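Local coordinates for LPXTG-motif cell wall anchor domain protein (PDB 5U5O) that probably serves as a cell-surface adhesin, its two-domain fragment here being braced by intramolecular disulfide, isopeptide and ester cross-links, at residues Leu171-Thr176 / Tyr194-Lys199; Val247-Val252 / Val282-Glu287. All blocks are in the same frame, centred on the assembly; numbering follows the deposited sequence.

Contact 1. Residues Leu171-Thr176 / Tyr194-Lys199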
loop_
_atom_site.group_PDB
_atom_site.type_symbol
_atom_site.label_atom_id
_atom_site.label_comp_id
_atom_site.label_asym_id
_atom_site.label_seq_id
_atom_site.Cartn_x
_atom_site.Cartn_y
_atom_site.Cartn_z
ATOM N N LEU A 171 12.807 -11.059 -6.933
ATOM C CA LEU A 171 13.790 -11.351 -7.960
ATOM C C LEU A 171 14.700 -12.440 -7.473
ATOM O O LEU A 171 15.441 -12.267 -6.502
ATOM C CB LEU A 171 14.583 -10.101 -8.296
ATOM C CG LEU A 171 15.691 -10.227 -9.351
ATOM C CD1 LEU A 171 15.237 -10.799 -10.686
ATOM C CD2 LEU A 171 16.283 -8.844 -9.544
ATOM N N LYS A 172 14.689 -13.563 -8.199
ATOM C CA LYS A 172 15.608 -14.657 -7.969
ATOM C C LYS A 172 16.694 -14.567 -9.015
ATOM O O LYS A 172 16.394 -14.383 -10.204
ATOM C CB LYS A 172 14.910 -16.012 -8.075
ATOM C CG LYS A 172 15.818 -17.192 -7.750
ATOM C CD LYS A 172 15.212 -18.530 -8.138
ATOM C CE LYS A 172 13.995 -18.858 -7.301
ATOM N NZ LYS A 172 13.588 -20.279 -7.451
ATOM N N LEU A 173 17.927 -14.765 -8.608
ATOM C CA LEU A 173 19.081 -14.768 -9.511
ATOM C C LEU A 173 19.801 -16.067 -9.280
ATOM O O LEU A 173 20.145 -16.408 -8.166
ATOM C CB LEU A 173 20.017 -13.587 -9.183
ATOM C CG LEU A 173 21.283 -13.516 -10.053
ATOM C CD1 LEU A 173 20.975 -13.339 -11.548
ATOM C CD2 LEU A 173 22.193 -12.412 -9.524
ATOM N N THR A 174 20.083 -16.779 -10.374
ATOM C CA THR A 174 20.844 -18.036 -10.391
ATOM C C THR A 174 22.087 -17.817 -11.259
ATOM O O THR A 174 22.002 -17.139 -12.289
ATOM C CB THR A 174 19.992 -19.175 -10.985
ATOM O OG1 THR A 174 18.818 -19.352 -10.193
ATOM C CG2 THR A 174 20.739 -20.508 -11.026
ATOM N N LYS A 175 23.216 -18.355 -10.818
ATOM C CA LYS A 175 24.466 -18.286 -11.598
ATOM C C LYS A 175 24.752 -19.610 -12.281
ATOM O O LYS A 175 24.724 -20.652 -11.640
ATOM C CB LYS A 175 25.677 -17.959 -10.716
ATOM C CG LYS A 175 26.966 -17.669 -11.494
ATOM C CD LYS A 175 26.788 -16.453 -12.383
ATOM C CE LYS A 175 28.033 -15.771 -12.887
ATOM N NZ LYS A 175 28.739 -16.545 -13.938
ATOM N N THR A 176 25.037 -19.572 -13.591
ATOM C CA THR A 176 25.540 -20.751 -14.339
ATOM C C THR A 176 26.859 -20.367 -14.971
ATOM O O THR A 176 27.226 -19.197 -15.066
ATOM C CB THR A 176 24.541 -21.230 -15.411
ATOM O OG1 THR A 176 24.277 -20.155 -16.298
ATOM C CG2 THR A 176 23.236 -21.656 -14.749
ATOM N N TYR A 194 31.069 -15.607 -7.492
ATOM C CA TYR A 194 30.689 -14.557 -8.416
ATOM C C TYR A 194 29.891 -13.492 -7.669
ATOM O O TYR A 194 28.858 -13.787 -7.067
ATOM C CB TYR A 194 29.888 -15.168 -9.576
ATOM C CG TYR A 194 30.646 -16.292 -10.320
ATOM C CD1 TYR A 194 31.637 -15.978 -11.245
ATOM C CD2 TYR A 194 30.457 -17.624 -9.981
ATOM C CE1 TYR A 194 32.338 -16.980 -11.911
ATOM C CE2 TYR A 194 31.147 -18.649 -10.679
ATOM C CZ TYR A 194 32.118 -18.286 -11.586
ATOM O OH TYR A 194 32.855 -19.244 -12.305
ATOM N N LYS A 195 30.391 -12.269 -7.739
ATOM C CA LYS A 195 29.846 -11.180 -6.931
ATOM C C LYS A 195 28.809 -10.393 -7.698
ATOM O O LYS A 195 29.061 -9.971 -8.832
ATOM C CB LYS A 195 30.949 -10.239 -6.496
ATOM C CG LYS A 195 30.458 -9.099 -5.632
ATOM C CD LYS A 195 31.577 -8.124 -5.338
ATOM C CE LYS A 195 31.065 -6.836 -4.709
ATOM N NZ LYS A 195 32.199 -5.968 -4.289
ATOM N N PHE A 196 27.665 -10.159 -7.053
ATOM C CA PHE A 196 26.566 -9.434 -7.636
ATOM C C PHE A 196 26.085 -8.328 -6.711
ATOM O O PHE A 196 26.178 -8.421 -5.474
ATOM C CB PHE A 196 25.384 -10.349 -7.915
ATOM C CG PHE A 196 25.621 -11.260 -9.081
ATOM C CD1 PHE A 196 25.301 -10.857 -10.366
ATOM C CD2 PHE A 196 26.184 -12.508 -8.889
ATOM C CE1 PHE A 196 25.530 -11.697 -11.451
ATOM C CE2 PHE A 196 26.434 -13.348 -9.972
ATOM C CZ PHE A 196 26.079 -12.938 -11.245
ATOM N N THR A 197 25.548 -7.291 -7.335
ATOM C CA THR A 197 24.823 -6.225 -6.651
ATOM C C THR A 197 23.497 -6.038 -7.335
ATOM O O THR A 197 23.447 -5.859 -8.566
ATOM C CB THR A 197 25.630 -4.918 -6.670
ATOM O OG1 THR A 197 26.927 -5.177 -6.144
ATOM C CG2 THR A 197 24.975 -3.847 -5.843
ATOM N N VAL A 198 22.407 -6.179 -6.593
ATOM C CA VAL A 198 21.053 -6.022 -7.109
ATOM C C VAL A 198 20.485 -4.752 -6.471
ATOM O O VAL A 198 20.541 -4.568 -5.207
ATOM C CB VAL A 198 20.195 -7.227 -6.732
ATOM C CG1 VAL A 198 18.727 -7.005 -7.080
ATOM C CG2 VAL A 198 20.721 -8.462 -7.452
ATOM N N LYS A 199 19.969 -3.842 -7.271
ATOM C CA LYS A 199 19.425 -2.579 -6.781
ATOM C C LYS A 199 18.042 -2.421 -7.334
ATOM O O LYS A 199 17.803 -2.704 -8.526
ATOM C CB LYS A 199 20.287 -1.444 -7.280
ATOM C CG LYS A 199 21.705 -1.477 -6.769
ATOM C CD LYS A 199 22.467 -0.244 -7.235
ATOM C CE LYS A 199 23.862 -0.208 -6.653
ATOM N NZ LYS A 199 24.643 0.973 -7.106
#
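The Phe196 ring takes Leu173 on one face and Lys175 at its edge. Leu173 CD2 stands 3.7 Å from the centroid of the Phe196 ring, 19° off the ring normal and displaced toward CG and CD1, a CH-pi contact in which a methyl meets the pi cloud. Near the plane of the same ring, Lys175 CD touches Phe196 CZ at 3.8 Å. One face of Tyr194 is covered by the far end of Lys175: CE lies 3.7 Å from Tyr194 CG, and NZ hangs over the ring, 4.1 Å from its centroid. The last contact has the geometry of a cation-pi pair, but NZ is covalently joined to CG of Asn288. As the nitrogen of an isopeptide amide it should carry no full charge, so the contact is probably that of an amide nitrogen lying over the ring, with the CE methylene making a CH-pi contact beside it.

The two strands run nearly antiparallel, but their axes come no closer than 9.8 Å: they belong to facing sheets of an Ig-like beta sandwich, and alternate residues point inward from each. Leucine, phenylalanine and valine suit this interior; Lys175 belongs there because its amine is spent in the cross-link. Its chain bends at chi2 (62°) and again at chi4, setting CE between the two rings and bringing NZ back within 3.3 Å of Thr176 O, to which its N-H is probably turned in a long, bent hydrogen bond (144° at the hydrogen). Glu232, on strand 226-232, lies against both Lys175 and Phe196.

Farther along, Leu171 CD2 meets Val198 CG1 at 3.9 Å, methyl to methyl, the branched chains crossing at a slant. Phe209, from strand 205-212, packs on Leu173, Phe196 and Val198, continuing the hydrophobic filling beyond the two strands.

Contact 2. Residues Val247-Val252 / Val282-Glu287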
loop_
_atom_site.group_PDB
_atom_site.type_symbol
_atom_site.label_atom_id
_atom_site.label_comp_id
_atom_site.label_asym_id
_atom_site.label_seq_id
_atom_site.Cartn_x
_atom_site.Cartn_y
_atom_site.Cartn_z
ATOM N N VAL A 247 28.670 -12.305 -20.092
ATOM C CA VAL A 247 27.583 -12.638 -19.207
ATOM C C VAL A 247 26.289 -12.596 -20.007
ATOM O O VAL A 247 25.934 -11.564 -20.582
ATOM C CB VAL A 247 27.545 -11.727 -17.974
ATOM C CG1 VAL A 247 26.449 -12.182 -17.024
ATOM C CG2 VAL A 247 28.892 -11.750 -17.253
ATOM N N LYS A 248 25.579 -13.714 -20.007
ATOM C CA LYS A 248 24.340 -13.822 -20.722
ATOM C C LYS A 248 23.184 -13.950 -19.741
ATOM O O LYS A 248 23.087 -14.922 -19.005
ATOM C CB LYS A 248 24.401 -15.024 -21.685
ATOM C CG LYS A 248 25.635 -15.028 -22.599
ATOM C CD LYS A 248 25.662 -16.222 -23.557
ATOM C CE LYS A 248 26.879 -16.200 -24.474
ATOM N NZ LYS A 248 26.919 -17.360 -25.399
ATOM N N PHE A 249 22.312 -12.947 -19.743
ATOM C CA PHE A 249 21.156 -12.935 -18.858
ATOM C C PHE A 249 19.927 -13.477 -19.563
ATOM O O PHE A 249 19.650 -13.094 -20.701
ATOM C CB PHE A 249 20.854 -11.535 -18.340
ATOM C CG PHE A 249 21.914 -10.967 -17.447
ATOM C CD1 PHE A 249 21.886 -11.195 -16.079
ATOM C CD2 PHE A 249 22.914 -10.162 -17.964
ATOM C CE1 PHE A 249 22.827 -10.614 -15.216
ATOM C CE2 PHE A 249 23.859 -9.585 -17.119
ATOM C CZ PHE A 249 23.812 -9.808 -15.740
ATOM N N THR A 250 19.178 -14.342 -18.896
ATOM C CA THR A 250 17.893 -14.830 -19.389
ATOM C C THR A 250 16.901 -14.791 -18.241
ATOM O O THR A 250 17.320 -14.674 -17.079
ATOM C CB THR A 250 17.988 -16.268 -19.916
ATOM O OG1 THR A 250 18.553 -17.110 -18.906
ATOM C CG2 THR A 250 18.878 -16.336 -21.144
ATOM N N ALA A 251 15.612 -14.817 -18.538
ATOM C CA ALA A 251 14.579 -14.937 -17.506
ATOM C C ALA A 251 13.501 -15.882 -17.994
ATOM O O ALA A 251 13.326 -16.060 -19.197
ATOM C CB ALA A 251 13.970 -13.580 -17.174
ATOM N N VAL A 252 12.787 -16.498 -17.058
ATOM C CA VAL A 252 11.674 -17.379 -17.383
ATOM C C VAL A 252 10.362 -16.602 -17.450
ATOM O O VAL A 252 10.315 -15.391 -17.179
ATOM C CB VAL A 252 11.564 -18.585 -16.420
ATOM C CG1 VAL A 252 12.858 -19.388 -16.411
ATOM C CG2 VAL A 252 11.201 -18.160 -15.012
ATOM N N VAL A 282 10.024 -12.715 -10.450
ATOM C CA VAL A 282 10.872 -12.838 -11.619
ATOM C C VAL A 282 12.051 -13.730 -11.271
ATOM O O VAL A 282 12.576 -13.645 -10.138
ATOM C CB VAL A 282 11.331 -11.425 -12.058
ATOM C CG1 VAL A 282 12.384 -11.479 -13.149
ATOM C CG2 VAL A 282 10.139 -10.571 -12.468
ATOM N N GLU A 283 12.478 -14.562 -12.241
ATOM C CA GLU A 283 13.639 -15.410 -12.048
ATOM C C GLU A 283 14.627 -15.205 -13.195
ATOM O O GLU A 283 14.286 -15.493 -14.363
ATOM C CB GLU A 283 13.229 -16.876 -11.957
ATOM C CG GLU A 283 12.146 -17.166 -10.929
ATOM C CD GLU A 283 11.554 -18.543 -11.106
ATOM O OE1 GLU A 283 12.243 -19.536 -10.795
ATOM O OE2 GLU A 283 10.401 -18.630 -11.571
ATOM N N VAL A 284 15.818 -14.718 -12.886
ATOM C CA VAL A 284 16.855 -14.439 -13.877
ATOM C C VAL A 284 18.001 -15.402 -13.689
ATOM O O VAL A 284 18.349 -15.780 -12.558
ATOM C CB VAL A 284 17.338 -12.971 -13.729
ATOM C CG1 VAL A 284 18.574 -12.683 -14.572
ATOM C CG2 VAL A 284 16.235 -11.992 -14.090
ATOM N N THR A 285 18.602 -15.849 -14.801
ATOM C CA THR A 285 19.840 -16.591 -14.756
ATOM C C THR A 285 20.925 -15.766 -15.410
ATOM O O THR A 285 20.705 -15.227 -16.512
ATOM C CB THR A 285 19.667 -17.952 -15.459
ATOM O OG1 THR A 285 18.707 -18.718 -14.733
ATOM C CG2 THR A 285 20.984 -18.739 -15.518
ATOM N N ALA A 286 22.081 -15.675 -14.742
ATOM C CA ALA A 286 23.262 -15.063 -15.310
ATOM C C ALA A 286 24.211 -16.185 -15.665
ATOM O O ALA A 286 24.706 -16.880 -14.777
ATOM C CB ALA A 286 23.909 -14.139 -14.298
ATOM N N GLU A 287 24.438 -16.418 -16.974
ATOM C CA GLU A 287 25.408 -17.407 -17.434
ATOM C C GLU A 287 26.722 -16.724 -17.667
ATOM O O GLU A 287 26.814 -15.810 -18.450
ATOM C CB GLU A 287 24.964 -18.083 -18.731
ATOM C CG GLU A 287 25.997 -19.089 -19.265
ATOM C CD GLU A 287 25.697 -19.613 -20.629
ATOM O OE1 GLU A 287 24.521 -19.703 -20.971
ATOM O OE2 GLU A 287 26.651 -19.951 -21.349
HETATM O O HOH W 1 27.345 -19.630 -23.933
HETATM O O HOH W 2 10.801 -14.554 -14.530
#
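Backbone hydrogen bonds pair Lys248 with Glu287 and Thr250 with Thr285, each couple exchanging two N-H...O bonds. Lys248 N reaches Glu287 O at 2.9 Å and Thr250 N reaches Thr285 O at 3.0 Å. At Val252 the direct bonding is one-sided: Val252 N reaches Glu283 O at 3.2 Å, while a water joins Glu283 N to Val252 O. CA-H...O contacts supplement the bonds, as from Phe249 CA to Thr285 O.

Apolar contacts lie on the face bearing Phe249, Ala251, Val284 and Ala286. Phe249 turns the edge of its ring to Val284, CD1 meeting CG1 at 3.9 Å, while CE1 rests 3.8 Å from Ala286 CB; small alanine accommodates the bulky ring beside it. Ile230, on strand 226-232, touches both Phe249 and Val284.

Polar side chains occupy the other face. Thr250 and Thr285 lie side by side, their beta branches suiting an extended strand; with chi1 at 54°, Thr250 OG1 sits between its own backbone N and carbonyl carbon and faces Thr285 CB, 3.7 Å away. Extended Lys248 shares a water with Glu287 OE2 rather than forming a direct salt bridge, and that carboxylate oxygen also bonds to Thr178 OG1. Residues alternating between an apolar face turned to the core and a polar face turned outward, on an antiparallel pair, are characteristic of a sheet in an Ig-like beta sandwich.

Contact 1 spans the sandwich from one sheet to the other and is made wholly of buried side chains, whereas contact 2 pairs neighbouring strands within a single sheet and is partly exposed. Strand 150-178 supplies one side of contact 1 and runs parallel beside strand 281-291 of contact 2. Main-chain hydrogen bonds from Val284 N to Lys172 O and from Ala286 N to Thr174 O tie them together; Asn288 follows Glu287 on strand 281-291, so the isopeptide bond from Lys175 fastens these same two strands covalently. Chemistry follows place: methyl, ring and cross-linked lysine in the core at contact 1; backbone bonding, with one apolar and one polar, partly solvent-exposed face, at contact 2.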